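Side-chain contacts in putative esterase (Uncultured bacterium, PDB 7C4D), which probably hydrolyses carboxylic esters, as a marine bacterial esterase of the alpha/beta hydrolase fold: residues D56-G61 and D67-E72; T101-T106 and S204-I209; I121-Y126 and I233-E238. All blocks are in the same frame, centred on the assembly; numbering follows the deposited sequence. Where two conformers were deposited one is given.

Contact 1 (D56-G61 and D67-E72); sequences DQRNHG and DDMSYE
Arg58 and Met69 meet through bent side chains. In Arg58, CG sits between the backbone N and the carbonyl carbon (chi1 73°), and a second bend at chi3 lays CD beside CA of Met69 and brings NH1 to the backbone of Asp68. Met69 runs extended through chi2 and turns at chi3, which carries CE to the His60 ring.

Arg58 NH1 donates to Asp68 O at 2.8 Å. Asp68 O sits at the edge of the guanidinium, tilted 18° out of its plane, and the bond is moderately bent, at 147°. Arg58 NE makes a salt bridge with Asp77 of helix 71-84, so this one group ties the loop to both the helix and the turn before it. Asn59 ND2 points a weak, long bond at Met69 SD, 3.5 Å away; the Asn59 OD1 end is taken by the backbone N of Ala66. Met69 CE reaches the edge of the His60 ring, in its plane, 3.8 Å from CE1. His60 is fixed by ND1 bonding to Arg58 O at 2.9 Å and by NE2 paired with Tyr33 N.

With an alanine in place of Arg58, Asp77 would probably lose this charge partner and Asp68 O this donor. The chemistry implies a loop held by one arginine, which bonds a neutral carbonyl before helix 71-84 and a carboxylate on it, with softer sulfur and methyl contacts beside it.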
ATOM      1  N   ASP A  56       3.184  -2.884   8.660  1.00 45.05           N
ATOM      2  CA  ASP A  56       3.645  -1.524   8.380  1.00 42.59           C
ATOM      3  C   ASP A  56       4.898  -1.703   7.519  1.00 41.64           C
ATOM      4  O   ASP A  56       5.782  -2.465   7.881  1.00 43.67           O
ATOM      5  CB  ASP A  56       3.965  -0.740   9.661  1.00 42.21           C
ATOM      6  CG  ASP A  56       2.771  -0.294  10.506  1.00 44.51           C
ATOM      7  OD1 ASP A  56       1.639  -0.442  10.058  1.00 50.41           O
ATOM      8  OD2 ASP A  56       2.980   0.255  11.584  1.00 46.58           O
ATOM      9  N   GLN A  57       4.920  -1.136   6.316  1.00 41.57           N
ATOM     10  CA  GLN A  57       6.101  -1.310   5.471  1.00 46.48           C
ATOM     11  C   GLN A  57       7.214  -0.349   5.897  1.00 47.73           C
ATOM     12  O   GLN A  57       6.938   0.599   6.643  1.00 42.22           O
ATOM     13  CB  GLN A  57       5.703  -1.145   4.012  1.00 49.17           C
ATOM     14  CG  GLN A  57       4.808  -2.291   3.545  1.00 51.63           C
ATOM     15  CD  GLN A  57       4.441  -2.082   2.112  1.00 56.84           C
ATOM     16  OE1 GLN A  57       5.135  -2.537   1.199  1.00 63.47           O
ATOM     17  NE2 GLN A  57       3.392  -1.302   1.924  1.00 58.28           N
ATOM     18  N   ARG A  58       8.452  -0.591   5.406  1.00 46.46           N
ATOM     19  CA  ARG A  58       9.587   0.277   5.740  1.00 46.02           C
ATOM     20  C   ARG A  58       9.221   1.750   5.533  1.00 51.86           C
ATOM     21  O   ARG A  58       8.473   2.085   4.606  1.00 49.43           O
ATOM     22  CB  ARG A  58      10.839  -0.159   4.976  1.00 52.28           C
ATOM     23  CG  ARG A  58      10.853   0.166   3.487  1.00 52.98           C
ATOM     24  CD  ARG A  58      12.259   0.060   2.921  1.00 47.42           C
ATOM     25  NE  ARG A  58      12.769  -1.254   3.236  1.00 52.06           N
ATOM     26  CZ  ARG A  58      14.054  -1.589   3.248  1.00 54.54           C
ATOM     27  NH1 ARG A  58      14.959  -0.681   2.937  1.00 58.49           N
ATOM     28  NH2 ARG A  58      14.425  -2.819   3.560  1.00 47.50           N
ATOM     29  N   ASN A  59       9.664   2.594   6.488  1.00 48.55           N
ATOM     30  CA  ASN A  59       9.501   4.043   6.510  1.00 48.26           C
ATOM     31  C   ASN A  59       8.078   4.475   6.882  1.00 51.31           C
ATOM     32  O   ASN A  59       7.748   5.660   6.797  1.00 48.46           O
ATOM     33  CB  ASN A  59      10.010   4.737   5.239  1.00 50.55           C
ATOM     34  CG  ASN A  59      11.518   4.649   5.080  1.00 59.12           C
ATOM     35  OD1 ASN A  59      12.276   4.645   6.064  1.00 50.25           O
ATOM     36  ND2 ASN A  59      11.964   4.550   3.838  1.00 52.46           N
ATOM     37  N   HIS A  60       7.260   3.519   7.341  1.00 48.14           N
ATOM     38  CA  HIS A  60       5.845   3.759   7.577  1.00 46.27           C
ATOM     39  C   HIS A  60       5.444   3.237   8.952  1.00 39.00           C
ATOM     40  O   HIS A  60       5.977   2.235   9.431  1.00 42.39           O
ATOM     41  CB  HIS A  60       4.967   3.135   6.472  1.00 46.37           C
ATOM     42  CG  HIS A  60       5.019   3.830   5.161  1.00 42.27           C
ATOM     43  ND1 HIS A  60       6.028   3.593   4.239  1.00 43.53           N
ATOM     44  CD2 HIS A  60       4.183   4.732   4.607  1.00 45.74           C
ATOM     45  CE1 HIS A  60       5.811   4.348   3.173  1.00 45.19           C
ATOM     46  NE2 HIS A  60       4.696   5.080   3.388  1.00 46.71           N
ATOM     47  N   GLY A  61       4.454   3.928   9.529  1.00 46.09           N
ATOM     48  CA  GLY A  61       3.826   3.545  10.782  1.00 47.30           C
ATOM     49  C   GLY A  61       4.874   3.384  11.882  1.00 52.46           C
ATOM     50  O   GLY A  61       5.643   4.299  12.148  1.00 49.76           O
ATOM     51  N   ASP A  67      16.925   4.390   3.858  1.00 68.98           N
ATOM     52  CA  ASP A  67      17.054   5.363   2.777  1.00 64.52           C
ATOM     53  C   ASP A  67      16.522   4.773   1.479  1.00 51.20           C
ATOM     54  O   ASP A  67      15.814   5.453   0.751  1.00 59.24           O
ATOM     55  CB  ASP A  67      18.508   5.799   2.583  1.00 76.42           C
ATOM     56  CG  ASP A  67      19.078   6.528   3.788  1.00 83.78           C
ATOM     57  OD1 ASP A  67      18.493   7.562   4.184  1.00 90.79           O
ATOM     58  OD2 ASP A  67      20.088   6.042   4.331  1.00 85.96           O
ATOM     59  N   ASP A  68      16.908   3.522   1.212  1.00 46.11           N
ATOM     60  CA  ASP A  68      16.403   2.747   0.089  1.00 55.95           C
ATOM     61  C   ASP A  68      14.975   2.261   0.397  1.00 62.95           C
ATOM     62  O   ASP A  68      14.720   1.625   1.428  1.00 53.25           O
ATOM     63  CB  ASP A  68      17.297   1.531  -0.166  1.00 56.93           C
ATOM     64  CG  ASP A  68      16.844   0.724  -1.361  1.00 63.27           C
ATOM     65  OD1 ASP A  68      16.326   1.340  -2.284  1.00 68.02           O
ATOM     66  OD2 ASP A  68      17.001  -0.510  -1.342  1.00 76.58           O
ATOM     67  N   MET A  69      14.065   2.567  -0.530  1.00 52.95           N
ATOM     68  CA  MET A  69      12.686   2.109  -0.549  1.00 53.78           C
ATOM     69  C   MET A  69      12.342   1.500  -1.911  1.00 52.07           C
ATOM     70  O   MET A  69      11.233   1.683  -2.400  1.00 54.82           O
ATOM     71  CB  MET A  69      11.770   3.327  -0.419  1.00 48.45           C
ATOM     72  CG  MET A  69      11.322   3.596   0.944  1.00 46.23           C
ATOM     73  SD  MET A  69      10.219   4.988   0.836  1.00 57.92           S
ATOM     74  CE  MET A  69       8.650   4.149   0.614  1.00 56.69           C
ATOM     75  N   SER A  70      13.291   0.811  -2.544  1.00 55.47           N
ATOM     76  CA  SER A  70      13.029   0.160  -3.813  1.00 49.24           C
ATOM     77  C   SER A  70      12.076  -1.024  -3.570  1.00 55.93           C
ATOM     78  O   SER A  70      11.995  -1.491  -2.441  1.00 56.60           O
ATOM     79  CB  SER A  70      14.339  -0.286  -4.386  1.00 47.26           C
ATOM     80  OG  SER A  70      14.768  -1.491  -3.777  1.00 50.08           O
ATOM     81  N   TYR A  71      11.420  -1.542  -4.624  1.00 47.71           N
ATOM     82  CA  TYR A  71      10.436  -2.599  -4.513  1.00 48.61           C
ATOM     83  C   TYR A  71      11.172  -3.883  -4.203  1.00 53.04           C
ATOM     84  O   TYR A  71      10.627  -4.809  -3.594  1.00 54.72           O
ATOM     85  CB  TYR A  71       9.567  -2.691  -5.770  1.00 43.53           C
ATOM     86  CG  TYR A  71       8.506  -1.619  -5.844  1.00 47.99           C
ATOM     87  CD1 TYR A  71       7.536  -1.540  -4.845  1.00 46.51           C
ATOM     88  CD2 TYR A  71       8.409  -0.739  -6.916  1.00 46.82           C
ATOM     89  CE1 TYR A  71       6.583  -0.544  -4.830  1.00 39.71           C
ATOM     90  CE2 TYR A  71       7.409   0.225  -6.960  1.00 42.09           C
ATOM     91  CZ  TYR A  71       6.502   0.323  -5.900  1.00 49.44           C
ATOM     92  OH  TYR A  71       5.472   1.220  -5.822  1.00 42.44           O
ATOM     93  N   GLU A  72      12.439  -3.901  -4.609  1.00 50.30           N
ATOM     94  CA  GLU A  72      13.292  -5.044  -4.335  1.00 52.41           C
ATOM     95  C   GLU A  72      13.449  -5.188  -2.819  1.00 49.87           C
ATOM     96  O   GLU A  72      13.334  -6.283  -2.279  1.00 55.45           O
ATOM     97  CB  GLU A  72      14.636  -4.850  -5.037  1.00 63.12           C
ATOM     98  CG  GLU A  72      15.669  -5.906  -4.716  1.00 76.31           C
ATOM     99  CD  GLU A  72      15.385  -7.258  -5.343  1.00 87.56           C
ATOM    100  OE1 GLU A  72      15.550  -8.268  -4.631  1.00 87.79           O
ATOM    101  OE2 GLU A  72      15.012  -7.294  -6.542  1.00 92.52           O
TER

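Contact 2 (T101-T106 and S204-I209); sequences TAMWFT and SGITGI
Ile206 carries the apolar packing against Met103 and Trp104, two neighbours on helix 97-108. Its CD1 methyl lies 3.4 Å from Met103 CB in the conformer given, so the tightness of this pair is doubtful. Met103 SD and CE also lie close to this methyl, each 3.9 Å from Ile206 CD1. Met103 and Ile206 cross at about a right angle. Ile206 CG1 lies 3.8 Å from Trp104 CD1.

A CH-pi contact is made by the other branch. Ile206 CG2 stands over the face of the Trp104 five-membered ring, 4.2 Å from its centroid and 25° off the normal. With CG1 beside the backbone N (chi1 -52°), CG2 can face the indole while CD1 reaches Met103. Tyr71 also meets the indole, with the ring planes about 25° apart.

Thr207 O comes no nearer to the indole than 4.2 Å, at Trp104 CZ2, a loose contact. Trp104 NE1 is buried here and has no hydrogen-bond partner in the model. Both Trp104 and Ile206 were deposited in two conformers, so these distances hold for one conformer of each.

The arrangement packs the loop after helix 199-203 onto helix 97-108. In alpha/beta hydrolases, this helix follows the nucleophile elbow, which here probably centres on Ser96.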
ATOM      1  N   THR A 101       4.788  -3.985  -4.403  1.00 37.73           N
ATOM      2  CA  THR A 101       5.610  -4.861  -3.570  1.00 37.41           C
ATOM      3  C   THR A 101       5.095  -6.289  -3.676  1.00 43.15           C
ATOM      4  O   THR A 101       5.866  -7.233  -3.820  1.00 42.73           O
ATOM      5  CB  THR A 101       5.602  -4.361  -2.114  1.00 38.11           C
ATOM      6  OG1 THR A 101       6.141  -3.045  -2.063  1.00 45.85           O
ATOM      7  CG2 THR A 101       6.337  -5.225  -1.122  1.00 33.38           C
ATOM      8  N   ALA A 102       3.762  -6.433  -3.636  1.00 43.37           N
ATOM      9  CA  ALA A 102       3.180  -7.765  -3.606  1.00 43.46           C
ATOM     10  C   ALA A 102       3.420  -8.461  -4.948  1.00 40.54           C
ATOM     11  O   ALA A 102       3.781  -9.625  -4.974  1.00 46.47           O
ATOM     12  CB  ALA A 102       1.705  -7.666  -3.246  1.00 40.66           C
ATOM     13  N   MET A 103       3.243  -7.728  -6.055  1.00 38.67           N
ATOM     14  CA  MET A 103       3.503  -8.267  -7.382  1.00 43.51           C
ATOM     15  C   MET A 103       4.984  -8.649  -7.548  1.00 44.47           C
ATOM     16  O   MET A 103       5.253  -9.765  -8.004  1.00 44.35           O
ATOM     17  CB  MET A 103       3.062  -7.274  -8.454  1.00 36.00           C
ATOM     18  CG  MET A 103       1.579  -7.240  -8.642  1.00 37.62           C
ATOM     19  SD  MET A 103       1.131  -6.271 -10.084  1.00 48.43           S
ATOM     20  CE  MET A 103       1.238  -4.587  -9.464  1.00 40.62           C
ATOM     21  N   TRP A 104       5.916  -7.776  -7.088  1.00 46.72           N
ATOM     22  CA  TRP A 104       7.353  -8.071  -7.080  0.50 46.13           C
ATOM     23  C   TRP A 104       7.620  -9.363  -6.321  1.00 45.07           C
ATOM     24  O   TRP A 104       8.221 -10.280  -6.874  1.00 45.88           O
ATOM     25  CB  TRP A 104       8.171  -6.925  -6.462  0.50 46.62           C
ATOM     26  CG  TRP A 104       8.724  -5.968  -7.468  0.50 51.76           C
ATOM     27  CD1 TRP A 104       8.045  -4.993  -8.136  0.50 55.00           C
ATOM     28  CD2 TRP A 104      10.085  -5.909  -7.935  0.50 58.31           C
ATOM     29  NE1 TRP A 104       8.887  -4.319  -8.981  0.50 59.74           N
ATOM     30  CE2 TRP A 104      10.146  -4.858  -8.878  0.50 61.64           C
ATOM     31  CE3 TRP A 104      11.253  -6.620  -7.634  0.50 55.69           C
ATOM     32  CZ2 TRP A 104      11.334  -4.517  -9.531  0.50 67.29           C
ATOM     33  CZ3 TRP A 104      12.423  -6.281  -8.282  0.50 61.26           C
ATOM     34  CH2 TRP A 104      12.462  -5.246  -9.220  0.50 64.40           C
ATOM     35  N   PHE A 105       7.140  -9.418  -5.061  1.00 42.84           N
ATOM     36  CA  PHE A 105       7.321 -10.587  -4.214  1.00 41.06           C
ATOM     37  C   PHE A 105       6.763 -11.871  -4.835  1.00 42.16           C
ATOM     38  O   PHE A 105       7.383 -12.925  -4.703  1.00 41.19           O
ATOM     39  CB  PHE A 105       6.852 -10.356  -2.771  1.00 41.83           C
ATOM     40  CG  PHE A 105       6.855 -11.624  -1.950  1.00 49.20           C
ATOM     41  CD1 PHE A 105       7.990 -12.019  -1.244  1.00 50.06           C
ATOM     42  CD2 PHE A 105       5.726 -12.444  -1.898  1.00 47.06           C
ATOM     43  CE1 PHE A 105       8.003 -13.227  -0.552  1.00 41.31           C
ATOM     44  CE2 PHE A 105       5.732 -13.635  -1.180  1.00 42.79           C
ATOM     45  CZ  PHE A 105       6.869 -14.020  -0.511  1.00 46.06           C
ATOM     46  N   THR A 106       5.586 -11.776  -5.476  1.00 41.16           N
ATOM     47  CA  THR A 106       4.856 -12.925  -6.002  1.00 39.47           C
ATOM     48  C   THR A 106       5.580 -13.517  -7.221  1.00 42.88           C
ATOM     49  O   THR A 106       5.661 -14.734  -7.360  1.00 42.08           O
ATOM     50  CB  THR A 106       3.411 -12.514  -6.366  1.00 41.81           C
ATOM     51  OG1 THR A 106       2.731 -12.170  -5.153  1.00 39.44           O
ATOM     52  CG2 THR A 106       2.631 -13.577  -7.119  1.00 35.13           C
ATOM     53  N   SER A 204       7.948   3.323 -10.698  1.00 45.61           N
ATOM     54  CA  SER A 204       8.535   2.525 -11.759  1.00 54.52           C
ATOM     55  C   SER A 204       7.745   1.238 -11.999  1.00 65.57           C
ATOM     56  O   SER A 204       7.083   0.720 -11.092  1.00 61.49           O
ATOM     57  CB  SER A 204       9.969   2.212 -11.444  1.00 50.54           C
ATOM     58  OG  SER A 204      10.017   1.169 -10.496  1.00 63.00           O
ATOM     59  N   GLY A 205       7.877   0.716 -13.228  1.00 59.14           N
ATOM     60  CA  GLY A 205       7.179  -0.461 -13.709  1.00 60.28           C
ATOM     61  C   GLY A 205       7.927  -1.723 -13.326  1.00 66.19           C
ATOM     62  O   GLY A 205       9.125  -1.659 -13.072  1.00 67.86           O
ATOM     63  N   ILE A 206       7.209  -2.854 -13.271  1.00 64.11           N
ATOM     64  CA  ILE A 206       7.828  -4.124 -12.928  0.50 71.72           C
ATOM     65  C   ILE A 206       8.586  -4.633 -14.150  1.00 71.66           C
ATOM     66  O   ILE A 206       8.022  -4.780 -15.230  1.00 81.24           O
ATOM     67  CB  ILE A 206       6.802  -5.147 -12.388  0.50 72.04           C
ATOM     68  CG1 ILE A 206       5.963  -4.565 -11.247  0.50 82.24           C
ATOM     69  CG2 ILE A 206       7.497  -6.424 -11.953  0.50 72.19           C
ATOM     70  CD1 ILE A 206       4.859  -5.477 -10.766  0.50 83.85           C
ATOM     71  N   THR A 207       9.881  -4.869 -13.967  1.00 75.17           N
ATOM     72  CA  THR A 207      10.721  -5.410 -15.022  1.00 76.56           C
ATOM     73  C   THR A 207      11.639  -6.455 -14.407  1.00 73.59           C
ATOM     74  O   THR A 207      11.884  -6.434 -13.199  1.00 71.95           O
ATOM     75  CB  THR A 207      11.472  -4.317 -15.809  1.00 86.22           C
ATOM     76  OG1 THR A 207      11.534  -3.102 -15.058  1.00 85.55           O
ATOM     77  CG2 THR A 207      10.876  -4.015 -17.171  1.00 79.00           C
ATOM     78  N   GLY A 208      12.104  -7.367 -15.265  1.00 78.46           N
ATOM     79  CA  GLY A 208      13.158  -8.312 -14.944  1.00 78.05           C
ATOM     80  C   GLY A 208      12.626  -9.541 -14.217  1.00 81.37           C
ATOM     81  O   GLY A 208      13.313 -10.116 -13.374  1.00 91.29           O
ATOM     82  N   ILE A 209      11.399  -9.941 -14.555  1.00 76.53           N
ATOM     83  CA  ILE A 209      10.734 -11.022 -13.842  1.00 72.70           C
ATOM     84  C   ILE A 209      10.474 -12.149 -14.833  1.00 68.88           C
ATOM     85  O   ILE A 209      10.225 -11.888 -16.012  1.00 64.19           O
ATOM     86  CB  ILE A 209       9.414 -10.540 -13.192  1.00 70.30           C
ATOM     87  CG1 ILE A 209       8.469  -9.928 -14.237  1.00 63.95           C
ATOM     88  CG2 ILE A 209       9.702  -9.597 -12.024  1.00 66.25           C
ATOM     89  CD1 ILE A 209       7.032  -9.758 -13.793  1.00 73.21           C
TER

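Contact 3 (I121-Y126 and I233-E238); sequences IAPGKY and IPLIKE
The loop after strand 113-119 of the alpha/beta hydrolase sheet meets helix 232-239 here. In the chain, that helix comes between strands 217-222 and 244-248. Asp120, the residue before segment 121-126, has with Ser96 and His253 the geometry of a Ser-His-Asp triad. The catalytic role is inferred from this pattern.

Pro123 is the centre of the contact. Its ring comes across Ile236 at about a right angle, with CD 3.5 Å from Ile236 CG1. The neighbouring ring atom, Pro123 CG, is 4.0 Å from the same CG1. In Ile236, CG1 is anti to the carbonyl carbon (chi1 -68°), which turns this branch toward the proline. Pro123 CG also approaches Leu235 CG, at 4.3 Å.

Leu235 reaches past the ring to the next residue. Its CG is anti to the backbone N (chi1 172°), and its CD2 methyl lies 3.9 Å from Gly124 CA. A side chain at Gly124 would begin close to this methyl.

On the loop itself, the backbone N of Ala122 donates to Tyr126 OH at 3.0 Å, with an N-H...O angle of 159°. Tyr126 OH is also bonded to Tyr227 O. Pro123 further touches Met103 of helix 97-108 and Ile206.

The chemistry is purely apolar across the two segments. The contact rests on van der Waals packing of the proline ring and the leucine and isoleucine branches. The loop's hydrogen bonds go to itself, where the tyrosine hydroxyl bridges Ala122 and Tyr126, and to other parts of the chain, such as Ile206 and Lys100.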
ATOM      1  N   ILE A 121      -3.727  -0.378  -8.751  1.00 43.04           N
ATOM      2  CA  ILE A 121      -2.449  -0.016  -9.324  1.00 44.01           C
ATOM      3  C   ILE A 121      -2.090  -1.037 -10.405  1.00 51.82           C
ATOM      4  O   ILE A 121      -2.481  -2.206 -10.329  1.00 45.35           O
ATOM      5  CB  ILE A 121      -1.367   0.081  -8.228  1.00 48.72           C
ATOM      6  CG1 ILE A 121      -0.153   0.866  -8.737  1.00 47.43           C
ATOM      7  CG2 ILE A 121      -1.027  -1.292  -7.696  1.00 39.13           C
ATOM      8  CD1 ILE A 121       1.001   0.998  -7.782  1.00 53.45           C
ATOM      9  N   ALA A 122      -1.346  -0.592 -11.425  1.00 49.27           N
ATOM     10  CA  ALA A 122      -1.010  -1.483 -12.531  1.00 51.01           C
ATOM     11  C   ALA A 122       0.457  -1.883 -12.408  1.00 49.72           C
ATOM     12  O   ALA A 122       1.220  -1.217 -11.729  1.00 53.77           O
ATOM     13  CB  ALA A 122      -1.327  -0.819 -13.859  1.00 49.91           C
ATOM     14  N   PRO A 123       0.938  -2.962 -13.049  1.00 48.84           N
ATOM     15  CA  PRO A 123       2.339  -3.308 -12.921  1.00 51.36           C
ATOM     16  C   PRO A 123       3.311  -2.311 -13.566  1.00 52.28           C
ATOM     17  O   PRO A 123       4.488  -2.301 -13.218  1.00 54.59           O
ATOM     18  CB  PRO A 123       2.464  -4.699 -13.556  1.00 50.84           C
ATOM     19  CG  PRO A 123       1.072  -5.116 -13.963  1.00 54.15           C
ATOM     20  CD  PRO A 123       0.199  -3.885 -13.914  1.00 50.41           C
ATOM     21  N   GLY A 124       2.837  -1.452 -14.464  1.00 48.88           N
ATOM     22  CA  GLY A 124       3.756  -0.658 -15.271  1.00 47.81           C
ATOM     23  C   GLY A 124       4.108   0.718 -14.684  1.00 60.61           C
ATOM     24  O   GLY A 124       3.572   1.180 -13.673  1.00 51.49           O
ATOM     25  N   LYS A 125       5.034   1.396 -15.362  1.00 59.75           N
ATOM     26  CA  LYS A 125       5.582   2.665 -14.910  1.00 56.09           C
ATOM     27  C   LYS A 125       4.573   3.765 -15.183  1.00 50.55           C
ATOM     28  O   LYS A 125       3.891   3.727 -16.199  1.00 59.24           O
ATOM     29  CB  LYS A 125       6.921   2.952 -15.612  1.00 65.85           C
ATOM     30  CG  LYS A 125       7.442   4.376 -15.463  1.00 64.47           C
ATOM     31  CD  LYS A 125       8.626   4.690 -16.334  1.00 73.07           C
ATOM     32  CE  LYS A 125       8.858   6.186 -16.421  1.00 85.32           C
ATOM     33  NZ  LYS A 125      10.133   6.516 -17.103  1.00 97.11           N
ATOM     34  N   TYR A 126       4.483   4.720 -14.247  1.00 50.40           N
ATOM     35  CA  TYR A 126       3.712   5.940 -14.395  1.00 52.82           C
ATOM     36  C   TYR A 126       4.694   7.080 -14.712  1.00 62.14           C
ATOM     37  O   TYR A 126       5.717   7.205 -14.049  1.00 58.63           O
ATOM     38  CB  TYR A 126       2.942   6.229 -13.102  1.00 50.14           C
ATOM     39  CG  TYR A 126       1.883   5.213 -12.750  1.00 62.26           C
ATOM     40  CD1 TYR A 126       2.233   4.012 -12.135  1.00 56.80           C
ATOM     41  CD2 TYR A 126       0.541   5.436 -13.064  1.00 54.72           C
ATOM     42  CE1 TYR A 126       1.274   3.058 -11.837  1.00 60.54           C
ATOM     43  CE2 TYR A 126      -0.429   4.490 -12.774  1.00 55.10           C
ATOM     44  CZ  TYR A 126      -0.053   3.301 -12.161  1.00 63.46           C
ATOM     45  OH  TYR A 126      -0.983   2.369 -11.842  1.00 63.73           O
ATOM     46  N   ILE A 233      -4.472  -3.549 -19.220  1.00 60.79           N
ATOM     47  CA  ILE A 233      -4.889  -4.941 -19.341  1.00 65.77           C
ATOM     48  C   ILE A 233      -3.843  -5.791 -20.069  1.00 68.02           C
ATOM     49  O   ILE A 233      -3.557  -6.905 -19.612  1.00 70.23           O
ATOM     50  CB  ILE A 233      -6.339  -5.106 -19.869  1.00 67.00           C
ATOM     51  CG1 ILE A 233      -7.294  -4.153 -19.143  1.00 65.41           C
ATOM     52  CG2 ILE A 233      -6.797  -6.554 -19.730  1.00 59.19           C
ATOM     53  CD1 ILE A 233      -8.611  -3.905 -19.846  1.00 72.61           C
ATOM     54  N   PRO A 234      -3.229  -5.339 -21.194  1.00 63.38           N
ATOM     55  CA  PRO A 234      -2.221  -6.153 -21.882  1.00 60.41           C
ATOM     56  C   PRO A 234      -1.036  -6.613 -21.027  1.00 56.23           C
ATOM     57  O   PRO A 234      -0.698  -7.795 -21.012  1.00 57.99           O
ATOM     58  CB  PRO A 234      -1.765  -5.274 -23.070  1.00 64.20           C
ATOM     59  CG  PRO A 234      -2.875  -4.259 -23.282  1.00 57.48           C
ATOM     60  CD  PRO A 234      -3.502  -4.075 -21.911  1.00 62.90           C
ATOM     61  N   LEU A 235      -0.399  -5.686 -20.305  1.00 54.71           N
ATOM     62  CA  LEU A 235       0.719  -6.042 -19.433  1.00 56.39           C
ATOM     63  C   LEU A 235       0.268  -6.854 -18.208  1.00 54.51           C
ATOM     64  O   LEU A 235       0.949  -7.824 -17.869  1.00 48.19           O
ATOM     65  CB  LEU A 235       1.517  -4.786 -19.051  1.00 56.65           C
ATOM     66  CG  LEU A 235       2.619  -4.949 -17.999  1.00 55.05           C
ATOM     67  CD1 LEU A 235       3.690  -5.944 -18.428  1.00 58.22           C
ATOM     68  CD2 LEU A 235       3.272  -3.605 -17.706  1.00 55.32           C
ATOM     69  N   ILE A 236      -0.867  -6.481 -17.564  1.00 45.07           N
ATOM     70  CA  ILE A 236      -1.453  -7.292 -16.492  1.00 44.16           C
ATOM     71  C   ILE A 236      -1.544  -8.756 -16.941  1.00 44.70           C
ATOM     72  O   ILE A 236      -1.070  -9.652 -16.235  1.00 45.74           O
ATOM     73  CB  ILE A 236      -2.829  -6.741 -16.015  1.00 43.16           C
ATOM     74  CG1 ILE A 236      -2.684  -5.390 -15.301  1.00 47.99           C
ATOM     75  CG2 ILE A 236      -3.544  -7.760 -15.132  1.00 41.43           C
ATOM     76  CD1 ILE A 236      -4.017  -4.620 -15.024  1.00 39.60           C
ATOM     77  N   LYS A 237      -2.115  -8.989 -18.142  1.00 48.72           N
ATOM     78  CA  LYS A 237      -2.391 -10.329 -18.662  1.00 52.56           C
ATOM     79  C   LYS A 237      -1.119 -11.088 -19.052  1.00 55.92           C
ATOM     80  O   LYS A 237      -1.083 -12.311 -18.917  1.00 57.96           O
ATOM     81  CB  LYS A 237      -3.421 -10.295 -19.799  1.00 58.37           C
ATOM     82  CG  LYS A 237      -4.843  -9.921 -19.383  1.00 52.48           C
ATOM     83  CD  LYS A 237      -5.383 -10.786 -18.264  1.00 63.22           C
ATOM     84  CE  LYS A 237      -6.855 -11.112 -18.419  1.00 68.20           C
ATOM     85  NZ  LYS A 237      -7.159 -12.480 -17.933  1.00 65.08           N
ATOM     86  N   GLU A 238      -0.089 -10.359 -19.509  1.00 52.52           N
ATOM     87  CA  GLU A 238       1.223 -10.898 -19.830  1.00 49.34           C
ATOM     88  C   GLU A 238       1.871 -11.465 -18.575  1.00 51.63           C
ATOM     89  O   GLU A 238       2.385 -12.587 -18.585  1.00 53.60           O
ATOM     90  CB  GLU A 238       2.059  -9.748 -20.389  1.00 58.35           C
ATOM     91  CG  GLU A 238       3.235 -10.167 -21.250  1.00 75.00           C
ATOM     92  CD  GLU A 238       4.110  -8.966 -21.576  1.00 80.43           C
ATOM     93  OE1 GLU A 238       3.586  -7.994 -22.144  1.00 78.51           O
ATOM     94  OE2 GLU A 238       5.297  -8.978 -21.204  1.00 81.67           O
TER

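How the contacts relate
Contact 1 comes first along the chain and closes before the others open. Contacts 2 and 3 cross, because their segments alternate in sequence. Their centres are about 10 Å apart, and those of contacts 1 and 2 about 15 Å. Contacts 1 and 3 do not touch; their centres are about 22 Å apart. Contact 2 lies against both others. Thr101 meets Tyr71 of contact 1. Ile206 N is probably hydrogen-bonded to Pro123 O of contact 3, at 2.8 Å. Together they join helices 71-84, 97-108 and 232-239 through loops of one alpha/beta hydrolase fold. Helix 97-108 follows the probable nucleophile Ser96, and segment 121-126 follows Asp120 of the presumed triad.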